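Local coordinates for hypothetical protein TM1631 (Thermotoga maritima, PDB 1VPQ) that is of unknown function but belongs to the DUF72 family, whose members are grouped with the TIM-barrel proteins, at residues R145-F156 against H173-E182; F133-E142 against W161-F169. All blocks are in the same frame, centred on the assembly; numbering follows the deposited sequence. Where two conformers were deposited one is given.

How the contacts relate
Both contacts lie on the same side of the chain's centre, contact 1 within the parallel sheet and contact 2 in the helices outside it, their centres about 12 Å apart. Contact 1 pairs the neighbouring strands 152-155 and 176-181, while contact 2 packs helix 135-147 against helix 164-173. Along the chain the segments alternate: 133-142, 145-156, 161-169, then 173-182, so helix 135-147 serves both contacts and helix 164-173 is the crossover between the two paired strands. The layers meet where Phe-156 stacks on Trp-161 and Phe-177 packs on Tyr-167. Together they hold a beta-alpha-beta unit to the helix before it, two successive steps of a fold consistent with the TIM-barrel clan.

Contact 1 of 2, residues R145-F156 against H173-E182; sequences RESYPYELAVEF and HGITFVVVDE
Strands 152-155 and 176-181 run parallel, joined by backbone hydrogen bonds from Thr-176 N to Leu-152 O, Val-154 N to Thr-176 O and Val-178 N to Val-154 O; their short axes diverge by 41°. Beyond the last of these bonds a water bridges the strands, donating to Val-178 O and accepting from Phe-156 N. Ala-153 and Thr-176 share one face of the sheet, Val-154 and Phe-177 the other. Val-154 CG2 also meets Ile-175 CG2 at 3.6 Å, an oblique branch-to-branch contact. Glu-155 sets CG anti to its N (chi1 -173°) and continues extended, which carries its CB and CG slantwise past Val-178 (Glu-155 CB to Val-178 CB 3.6 Å) and then at about a right angle across Val-180. Its carboxylate ends 3.8 Å from that of Glu-182, OE2 to OE2; Glu-155 OE1 is salt-bridged to Arg-203, and OE2 is hydrogen-bonded to His-205. A sulfate ion, probably from the crystallisation liquor, lies about 4 Å from the Glu-155 side chain. At the other end Arg-145, bent at chi2 and chi3, turns its guanidinium edge to the chain: NH1 donates to His-173 O (3.2 Å, 152° at the hydrogen), while NH2 grips Tyr-148 O at 2.8 Å and Tyr-150 O at 3.1 Å. One cation thus ties the end of its helix, the following loop and the C-terminal end of helix 164-173. Strand 120-126 flanks 152-155 and strand 199-204 flanks 176-181, placing this beta-alpha-beta pair inside the parallel sheet, with helix 164-173 as its crossover.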
loop_
_atom_site.group_PDB
_atom_site.type_symbol
_atom_site.label_atom_id
_atom_site.label_comp_id
_atom_site.label_asym_id
_atom_site.label_seq_id
_atom_site.Cartn_x
_atom_site.Cartn_y
_atom_site.Cartn_z
ATOM N N ARG A 145 12.607 12.550 -0.362
ATOM C CA ARG A 145 13.591 11.624 -0.890
ATOM C C ARG A 145 14.895 11.708 -0.081
ATOM O O ARG A 145 15.395 10.699 0.421
ATOM C CB ARG A 145 13.844 11.920 -2.374
ATOM C CG ARG A 145 15.062 11.214 -2.970
ATOM C CD ARG A 145 14.782 9.756 -3.254
ATOM N NE ARG A 145 14.858 8.900 -2.078
ATOM C CZ ARG A 145 14.558 7.604 -2.079
ATOM N NH1 ARG A 145 14.159 7.003 -3.197
ATOM N NH2 ARG A 145 14.657 6.901 -0.962
ATOM N N GLU A 146 15.434 12.910 0.061
ATOM C CA GLU A 146 16.675 13.083 0.820
ATOM C C GLU A 146 16.565 12.858 2.349
ATOM O O GLU A 146 17.581 12.642 3.003
ATOM C CB GLU A 146 17.337 14.424 0.483
ATOM C CG GLU A 146 16.547 15.679 0.820
ATOM C CD GLU A 146 17.087 16.917 0.092
ATOM O OE1 GLU A 146 17.569 16.786 -1.055
ATOM O OE2 GLU A 146 17.032 18.024 0.667
ATOM N N SER A 147 15.349 12.863 2.902
ATOM C CA SER A 147 15.141 12.537 4.319
ATOM C C SER A 147 15.154 11.035 4.619
ATOM O O SER A 147 15.320 10.637 5.770
ATOM C CB SER A 147 13.811 13.118 4.815
ATOM O OG SER A 147 12.706 12.335 4.408
ATOM N N TYR A 148 14.964 10.211 3.591
ATOM C CA TYR A 148 14.759 8.772 3.766
ATOM C C TYR A 148 15.530 7.968 2.716
ATOM O O TYR A 148 15.115 7.941 1.564
ATOM C CB TYR A 148 13.268 8.443 3.653
ATOM C CG TYR A 148 12.938 7.026 4.068
ATOM C CD1 TYR A 148 12.995 6.640 5.404
ATOM C CD2 TYR A 148 12.574 6.068 3.126
ATOM C CE1 TYR A 148 12.692 5.348 5.789
ATOM C CE2 TYR A 148 12.276 4.772 3.503
ATOM C CZ TYR A 148 12.333 4.424 4.832
ATOM O OH TYR A 148 12.038 3.142 5.194
ATOM N N PRO A 149 16.633 7.296 3.114
ATOM C CA PRO A 149 17.516 6.597 2.165
ATOM C C PRO A 149 17.172 5.135 1.823
ATOM O O PRO A 149 18.020 4.440 1.267
ATOM C CB PRO A 149 18.861 6.623 2.893
ATOM C CG PRO A 149 18.476 6.452 4.320
ATOM C CD PRO A 149 17.139 7.167 4.493
ATOM N N TYR A 150 15.970 4.669 2.145
ATOM C CA TYR A 150 15.605 3.280 1.886
ATOM C C TYR A 150 14.499 3.204 0.852
ATOM O O TYR A 150 13.999 4.227 0.401
ATOM C CB TYR A 150 15.194 2.589 3.185
ATOM C CG TYR A 150 16.269 2.671 4.233
ATOM C CD1 TYR A 150 17.523 2.122 4.003
ATOM C CD2 TYR A 150 16.048 3.319 5.437
ATOM C CE1 TYR A 150 18.525 2.203 4.941
ATOM C CE2 TYR A 150 17.053 3.403 6.394
ATOM C CZ TYR A 150 18.287 2.842 6.135
ATOM O OH TYR A 150 19.286 2.918 7.068
ATOM N N GLU A 151 14.126 1.987 0.475
ATOM C CA GLU A 151 13.158 1.782 -0.595
ATOM C C GLU A 151 11.873 2.579 -0.348
ATOM O O GLU A 151 11.181 2.353 0.638
ATOM C CB GLU A 151 12.848 0.289 -0.771
ATOM C CG GLU A 151 13.934 -0.503 -1.500
ATOM C CD GLU A 151 13.995 -0.237 -2.999
ATOM O OE1 GLU A 151 13.157 0.531 -3.513
ATOM O OE2 GLU A 151 14.894 -0.794 -3.671
ATOM N N LEU A 152 11.587 3.500 -1.269
ATOM C CA LEU A 152 10.434 4.396 -1.198
ATOM C C LEU A 152 9.520 4.268 -2.423
ATOM O O LEU A 152 9.993 4.103 -3.551
ATOM C CB LEU A 152 10.916 5.849 -1.081
ATOM C CG LEU A 152 9.860 6.905 -0.744
ATOM C CD1 LEU A 152 9.283 6.691 0.646
ATOM C CD2 LEU A 152 10.431 8.302 -0.864
ATOM N N ALA A 153 8.213 4.341 -2.168
ATOM C CA ALA A 153 7.180 4.359 -3.204
ATOM C C ALA A 153 6.170 5.457 -2.924
ATOM O O ALA A 153 5.849 5.742 -1.761
ATOM C CB ALA A 153 6.463 3.012 -3.301
ATOM N N VAL A 154 5.680 6.074 -4.001
ATOM C CA VAL A 154 4.732 7.191 -3.897
ATOM C C VAL A 154 3.456 6.956 -4.726
ATOM O O VAL A 154 3.513 6.510 -5.882
ATOM C CB VAL A 154 5.398 8.557 -4.294
ATOM C CG1 VAL A 154 4.343 9.658 -4.470
ATOM C CG2 VAL A 154 6.429 8.995 -3.239
ATOM N N GLU A 155 2.324 7.291 -4.103
ATOM C CA GLU A 155 1.002 7.257 -4.712
ATOM C C GLU A 155 0.341 8.646 -4.655
ATOM O O GLU A 155 0.292 9.276 -3.592
ATOM C CB GLU A 155 0.109 6.271 -3.940
ATOM C CG GLU A 155 -1.256 6.022 -4.572
ATOM C CD GLU A 155 -2.226 5.298 -3.644
ATOM O OE1 GLU A 155 -1.774 4.436 -2.872
ATOM O OE2 GLU A 155 -3.443 5.584 -3.687
ATOM N N PHE A 156 -0.214 9.081 -5.785
ATOM C CA PHE A 156 -0.994 10.319 -5.871
ATOM C C PHE A 156 -2.483 10.034 -6.020
ATOM O O PHE A 156 -2.877 9.026 -6.611
ATOM C CB PHE A 156 -0.553 11.156 -7.066
ATOM C CG PHE A 156 0.926 11.249 -7.229
ATOM C CD1 PHE A 156 1.665 12.144 -6.466
ATOM C CD2 PHE A 156 1.584 10.455 -8.159
ATOM C CE1 PHE A 156 3.058 12.238 -6.623
ATOM C CE2 PHE A 156 2.970 10.541 -8.329
ATOM C CZ PHE A 156 3.705 11.437 -7.561
ATOM N N HIS A 173 14.941 10.162 -9.185
ATOM C CA HIS A 173 15.155 10.048 -7.748
ATOM C C HIS A 173 14.935 8.648 -7.182
ATOM O O HIS A 173 14.969 8.469 -5.972
ATOM C CB HIS A 173 14.278 11.077 -7.040
ATOM C CG HIS A 173 14.603 12.482 -7.434
ATOM N ND1 HIS A 173 14.048 13.092 -8.538
ATOM C CD2 HIS A 173 15.482 13.371 -6.913
ATOM C CE1 HIS A 173 14.547 14.310 -8.658
ATOM N NE2 HIS A 173 15.417 14.504 -7.684
ATOM N N GLY A 174 14.738 7.660 -8.059
ATOM C CA GLY A 174 14.581 6.257 -7.654
ATOM C C GLY A 174 13.410 6.003 -6.715
ATOM O O GLY A 174 13.519 5.228 -5.756
ATOM N N ILE A 175 12.291 6.663 -6.983
ATOM C CA ILE A 175 11.057 6.433 -6.232
ATOM C C ILE A 175 10.146 5.515 -7.035
ATOM O O ILE A 175 9.856 5.774 -8.198
ATOM C CB ILE A 175 10.325 7.741 -5.916
ATOM C CG1 ILE A 175 11.224 8.659 -5.075
ATOM C CG2 ILE A 175 9.013 7.451 -5.174
ATOM C CD1 ILE A 175 10.779 10.113 -5.030
ATOM N N THR A 176 9.711 4.432 -6.401
ATOM C CA THR A 176 8.833 3.461 -7.032
ATOM C C THR A 176 7.416 4.047 -7.168
ATOM O O THR A 176 6.849 4.595 -6.216
ATOM C CB THR A 176 8.825 2.136 -6.229
ATOM O OG1 THR A 176 10.129 1.531 -6.292
ATOM C CG2 THR A 176 7.777 1.157 -6.757
ATOM N N PHE A 177 6.867 3.936 -8.374
ATOM C CA PHE A 177 5.540 4.446 -8.688
ATOM C C PHE A 177 4.442 3.464 -8.252
ATOM O O PHE A 177 4.466 2.285 -8.621
ATOM C CB PHE A 177 5.428 4.729 -10.193
ATOM C CG PHE A 177 4.054 5.137 -10.619
ATOM C CD1 PHE A 177 3.539 6.374 -10.249
ATOM C CD2 PHE A 177 3.260 4.280 -11.362
ATOM C CE1 PHE A 177 2.270 6.752 -10.627
ATOM C CE2 PHE A 177 1.991 4.649 -11.739
ATOM C CZ PHE A 177 1.490 5.880 -11.367
ATOM N N VAL A 178 3.487 3.955 -7.461
ATOM C CA VAL A 178 2.340 3.154 -7.054
ATOM C C VAL A 178 1.273 3.156 -8.141
ATOM O O VAL A 178 0.617 4.169 -8.384
ATOM C CB VAL A 178 1.734 3.662 -5.746
ATOM C CG1 VAL A 178 0.473 2.874 -5.388
ATOM C CG2 VAL A 178 2.754 3.535 -4.631
ATOM N N VAL A 179 1.108 2.012 -8.795
ATOM C CA VAL A 179 0.071 1.847 -9.813
ATOM C C VAL A 179 -1.250 1.623 -9.080
ATOM O O VAL A 179 -1.398 0.653 -8.346
ATOM C CB VAL A 179 0.341 0.651 -10.745
ATOM C CG1 VAL A 179 -0.788 0.513 -11.773
ATOM C CG2 VAL A 179 1.698 0.789 -11.436
ATOM N N VAL A 180 -2.204 2.521 -9.297
ATOM C CA VAL A 180 -3.435 2.525 -8.514
ATOM C C VAL A 180 -4.657 2.206 -9.365
ATOM O O VAL A 180 -4.810 2.726 -10.476
ATOM C CB VAL A 180 -3.698 3.894 -7.869
ATOM C CG1 VAL A 180 -4.946 3.849 -6.986
ATOM C CG2 VAL A 180 -2.534 4.334 -7.057
ATOM N N ASP A 181 -5.530 1.353 -8.826
ATOM C CA ASP A 181 -6.898 1.271 -9.310
ATOM C C ASP A 181 -7.850 1.863 -8.267
ATOM O O ASP A 181 -7.932 1.389 -7.131
ATOM C CB ASP A 181 -7.318 -0.149 -9.680
ATOM C CG ASP A 181 -8.572 -0.161 -10.539
ATOM O OD1 ASP A 181 -8.474 0.188 -11.737
ATOM O OD2 ASP A 181 -9.656 -0.482 -10.006
ATOM N N GLU A 182 -8.554 2.901 -8.707
ATOM C CA GLU A 182 -9.420 3.747 -7.902
ATOM C C GLU A 182 -10.718 3.917 -8.667
ATOM O O GLU A 182 -10.785 3.550 -9.834
ATOM C CB GLU A 182 -8.785 5.138 -7.789
ATOM C CG GLU A 182 -8.068 5.430 -6.506
ATOM C CD GLU A 182 -7.254 6.697 -6.590
ATOM O OE1 GLU A 182 -7.697 7.667 -7.231
ATOM O OE2 GLU A 182 -6.155 6.729 -6.018
HETATM O O HOH W 1 0.166 6.904 -8.173
#

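Contact 2 of 2, residues F133-E142 against W161-F169; sequences FSRKNVEYLE and WDREETYEF
Phe-133 and Trp-161 meet where helices 135-142 and 164-169 start out side by side, their short axes 11.9 Å apart and 16° from parallel. These are neighbouring outer helices of what is consistent with a TIM-barrel-like beta/alpha fold, and large side chains fill the space between them. Trp-161 lies under the backbone of Phe-133, whose CA sits over the six-membered ring, 3.7 Å from its centroid. The Phe-133 ring turns an edge to that same indole in an offset edge-to-face pair, planes at 74°. Val-138 CG2 and Leu-141 CD1 reach the indole from the helix, and NE1 donates to Phe-131 O. With the indole cut back to an alanine, Phe-133 is likely to lose the surface its CA and ring edge rest on, and Val-138 and Leu-141 their shared partner. Farther along, Val-138 CG1 rests over a face of Phe-169, near its rim, and Leu-141 CB approaches Phe-169 CE2 to 3.6 Å. On the solvent side, Arg-163 lays its guanidinium on Phe-133, planes at 17°, while NH2 forms a salt bridge with Glu-165 OE2. Arg-163 CD sits almost centrally above the Phe-133 ring, 3.5 Å from its centroid.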
loop_
_atom_site.group_PDB
_atom_site.type_symbol
_atom_site.label_atom_id
_atom_site.label_comp_id
_atom_site.label_asym_id
_atom_site.label_seq_id
_atom_site.Cartn_x
_atom_site.Cartn_y
_atom_site.Cartn_z
ATOM N N PHE A 133 -0.180 18.714 -8.244
ATOM C CA PHE A 133 1.053 18.960 -8.972
ATOM C C PHE A 133 1.366 20.453 -8.972
ATOM O O PHE A 133 0.590 21.263 -9.494
ATOM C CB PHE A 133 0.963 18.457 -10.413
ATOM C CG PHE A 133 2.223 18.672 -11.195
ATOM C CD1 PHE A 133 2.483 19.894 -11.793
ATOM C CD2 PHE A 133 3.163 17.665 -11.305
ATOM C CE1 PHE A 133 3.654 20.106 -12.501
ATOM C CE2 PHE A 133 4.335 17.871 -12.008
ATOM C CZ PHE A 133 4.580 19.097 -12.613
ATOM N N SER A 134 2.501 20.803 -8.375
ATOM C CA SER A 134 3.010 22.175 -8.382
ATOM C C SER A 134 4.511 22.101 -8.202
ATOM O O SER A 134 5.038 21.061 -7.827
ATOM C CB SER A 134 2.383 23.019 -7.265
ATOM O OG SER A 134 2.834 22.603 -5.988
ATOM N N ARG A 135 5.194 23.205 -8.467
ATOM C CA ARG A 135 6.645 23.247 -8.331
ATOM C C ARG A 135 7.036 23.060 -6.870
ATOM O O ARG A 135 7.996 22.365 -6.581
ATOM C CB ARG A 135 7.209 24.561 -8.878
ATOM C CG ARG A 135 8.708 24.530 -9.120
ATOM C CD ARG A 135 9.355 25.929 -9.058
ATOM N NE ARG A 135 9.201 26.591 -7.751
ATOM C CZ ARG A 135 9.864 26.271 -6.629
ATOM N NH1 ARG A 135 10.750 25.273 -6.607
ATOM N NH2 ARG A 135 9.626 26.953 -5.508
ATOM N N LYS A 136 6.280 23.661 -5.956
ATOM C CA LYS A 136 6.568 23.559 -4.514
ATOM C C LYS A 136 6.349 22.141 -3.938
ATOM O O LYS A 136 7.102 21.687 -3.063
ATOM C CB LYS A 136 5.745 24.586 -3.726
ATOM N N ASN A 137 5.323 21.452 -4.435
ATOM C CA ASN A 137 5.029 20.083 -4.021
ATOM C C ASN A 137 6.013 19.060 -4.580
ATOM O O ASN A 137 6.283 18.046 -3.938
ATOM C CB ASN A 137 3.602 19.706 -4.402
ATOM C CG ASN A 137 2.580 20.299 -3.462
ATOM O OD1 ASN A 137 2.916 20.762 -2.372
ATOM N ND2 ASN A 137 1.321 20.283 -3.874
ATOM N N VAL A 138 6.539 19.317 -5.774
ATOM C CA VAL A 138 7.645 18.516 -6.311
ATOM C C VAL A 138 8.903 18.764 -5.485
ATOM O O VAL A 138 9.639 17.829 -5.169
ATOM C CB VAL A 138 7.944 18.835 -7.787
ATOM C CG1 VAL A 138 9.214 18.108 -8.251
ATOM C CG2 VAL A 138 6.766 18.448 -8.668
ATOM N N GLU A 139 9.152 20.026 -5.148
ATOM C CA GLU A 139 10.243 20.362 -4.245
ATOM C C GLU A 139 10.081 19.576 -2.945
ATOM O O GLU A 139 11.058 19.040 -2.413
ATOM C CB GLU A 139 10.303 21.870 -3.965
ATOM C CG GLU A 139 11.547 22.294 -3.191
ATOM C CD GLU A 139 11.700 23.804 -3.051
ATOM O OE1 GLU A 139 10.749 24.550 -3.389
ATOM O OE2 GLU A 139 12.782 24.247 -2.593
ATOM N N TYR A 140 8.847 19.491 -2.451
ATOM C CA TYR A 140 8.571 18.739 -1.228
ATOM C C TYR A 140 8.939 17.260 -1.377
ATOM O O TYR A 140 9.485 16.660 -0.452
ATOM C CB TYR A 140 7.102 18.884 -0.796
ATOM C CG TYR A 140 6.810 18.139 0.473
ATOM C CD1 TYR A 140 7.040 18.724 1.706
ATOM C CD2 TYR A 140 6.346 16.824 0.445
ATOM C CE1 TYR A 140 6.799 18.030 2.889
ATOM C CE2 TYR A 140 6.101 16.123 1.621
ATOM C CZ TYR A 140 6.324 16.735 2.840
ATOM O OH TYR A 140 6.087 16.060 4.022
ATOM N N LEU A 141 8.638 16.678 -2.534
ATOM C CA LEU A 141 8.989 15.285 -2.801
ATOM C C LEU A 141 10.516 15.089 -2.807
ATOM O O LEU A 141 11.015 14.043 -2.385
ATOM C CB LEU A 141 8.369 14.798 -4.125
ATOM C CG LEU A 141 6.839 14.584 -4.194
ATOM C CD1 LEU A 141 6.414 14.161 -5.592
ATOM C CD2 LEU A 141 6.337 13.574 -3.173
ATOM N N GLU A 142 11.253 16.089 -3.280
ATOM C CA GLU A 142 12.718 16.069 -3.184
ATOM C C GLU A 142 13.196 16.102 -1.719
ATOM O O GLU A 142 14.182 15.453 -1.376
ATOM C CB GLU A 142 13.326 17.224 -3.988
ATOM C CG GLU A 142 14.797 17.517 -3.717
ATOM C CD GLU A 142 15.716 16.362 -4.050
ATOM O OE1 GLU A 142 15.228 15.315 -4.511
ATOM O OE2 GLU A 142 16.938 16.507 -3.858
ATOM N N TRP A 161 -1.315 15.144 -11.372
ATOM C CA TRP A 161 -0.029 14.460 -11.313
ATOM C C TRP A 161 0.268 13.526 -12.495
ATOM O O TRP A 161 1.418 13.128 -12.680
ATOM C CB TRP A 161 0.074 13.662 -10.006
ATOM C CG TRP A 161 0.282 14.504 -8.780
ATOM C CD1 TRP A 161 -0.652 14.829 -7.839
ATOM C CD2 TRP A 161 1.509 15.108 -8.348
ATOM N NE1 TRP A 161 -0.088 15.604 -6.865
ATOM C CE2 TRP A 161 1.236 15.796 -7.153
ATOM C CE3 TRP A 161 2.813 15.146 -8.868
ATOM C CZ2 TRP A 161 2.212 16.508 -6.460
ATOM C CZ3 TRP A 161 3.785 15.852 -8.178
ATOM C CH2 TRP A 161 3.478 16.524 -6.984
ATOM N N ASP A 162 -0.744 13.154 -13.279
ATOM C CA ASP A 162 -0.533 12.192 -14.382
ATOM C C ASP A 162 0.038 12.867 -15.629
ATOM O O ASP A 162 -0.640 12.982 -16.655
ATOM C CB ASP A 162 -1.815 11.417 -14.735
ATOM C CG ASP A 162 -1.606 10.446 -15.904
ATOM O OD1 ASP A 162 -0.581 9.745 -15.909
ATOM O OD2 ASP A 162 -2.449 10.397 -16.828
ATOM N N ARG A 163 1.296 13.288 -15.528
ATOM C CA ARG A 163 1.976 14.004 -16.602
ATOM C C ARG A 163 3.437 13.558 -16.647
ATOM O O ARG A 163 3.951 13.023 -15.674
ATOM C CB ARG A 163 1.864 15.525 -16.396
ATOM C CG ARG A 163 2.304 16.013 -15.022
ATOM C CD ARG A 163 2.035 17.496 -14.826
ATOM N NE ARG A 163 2.768 18.333 -15.773
ATOM C CZ ARG A 163 2.578 19.641 -15.953
ATOM N NH1 ARG A 163 1.671 20.307 -15.249
ATOM N NH2 ARG A 163 3.307 20.291 -16.852
ATOM N N GLU A 164 4.099 13.773 -17.774
ATOM C CA GLU A 164 5.416 13.176 -17.991
ATOM C C GLU A 164 6.441 13.609 -16.953
ATOM O O GLU A 164 7.227 12.801 -16.475
ATOM C CB GLU A 164 5.936 13.483 -19.399
ATOM C CG GLU A 164 7.172 12.665 -19.797
ATOM C CD GLU A 164 7.025 11.157 -19.524
ATOM O OE1 GLU A 164 5.935 10.584 -19.783
ATOM O OE2 GLU A 164 8.006 10.546 -19.043
ATOM N N GLU A 165 6.419 14.889 -16.608
ATOM C CA GLU A 165 7.346 15.456 -15.630
ATOM C C GLU A 165 7.364 14.660 -14.323
ATOM O O GLU A 165 8.413 14.527 -13.686
ATOM C CB GLU A 165 6.971 16.920 -15.343
ATOM C CG GLU A 165 7.349 17.910 -16.463
ATOM C CD GLU A 165 6.193 18.281 -17.395
ATOM O OE1 GLU A 165 5.334 17.424 -17.725
ATOM O OE2 GLU A 165 6.164 19.459 -17.813
ATOM N N THR A 166 6.199 14.139 -13.927
ATOM C CA THR A 166 6.071 13.385 -12.679
ATOM C C THR A 166 6.841 12.066 -12.714
ATOM O O THR A 166 7.500 11.717 -11.744
ATOM C CB THR A 166 4.602 13.108 -12.331
ATOM O OG1 THR A 166 3.919 14.353 -12.127
ATOM C CG2 THR A 166 4.495 12.273 -11.078
ATOM N N TYR A 167 6.765 11.355 -13.832
ATOM C CA TYR A 167 7.460 10.078 -13.992
ATOM C C TYR A 167 8.963 10.273 -14.168
ATOM O O TYR A 167 9.749 9.473 -13.683
ATOM C CB TYR A 167 6.873 9.295 -15.171
ATOM C CG TYR A 167 5.437 8.975 -14.939
ATOM C CD1 TYR A 167 5.070 7.854 -14.202
ATOM C CD2 TYR A 167 4.438 9.830 -15.381
ATOM C CE1 TYR A 167 3.744 7.572 -13.936
ATOM C CE2 TYR A 167 3.104 9.562 -15.121
ATOM C CZ TYR A 167 2.760 8.427 -14.403
ATOM O OH TYR A 167 1.438 8.147 -14.152
ATOM N N GLU A 168 9.346 11.332 -14.875
ATOM C CA GLU A 168 10.748 11.728 -14.993
ATOM C C GLU A 168 11.338 12.058 -13.625
ATOM O O GLU A 168 12.468 11.676 -13.320
ATOM C CB GLU A 168 10.896 12.926 -15.944
ATOM C CG GLU A 168 10.584 12.569 -17.398
ATOM C CD GLU A 168 10.872 13.693 -18.394
ATOM O OE1 GLU A 168 10.728 14.879 -18.022
ATOM O OE2 GLU A 168 11.229 13.385 -19.561
ATOM N N PHE A 169 10.571 12.764 -12.799
ATOM C CA PHE A 169 11.024 13.074 -11.449
ATOM C C PHE A 169 11.258 11.795 -10.634
ATOM O O PHE A 169 12.314 11.619 -10.027
ATOM C CB PHE A 169 10.042 13.996 -10.715
ATOM C CG PHE A 169 10.414 14.222 -9.276
ATOM C CD1 PHE A 169 11.378 15.164 -8.930
ATOM C CD2 PHE A 169 9.844 13.457 -8.274
ATOM C CE1 PHE A 169 11.739 15.351 -7.593
ATOM C CE2 PHE A 169 10.206 13.636 -6.951
ATOM C CZ PHE A 169 11.149 14.580 -6.609
#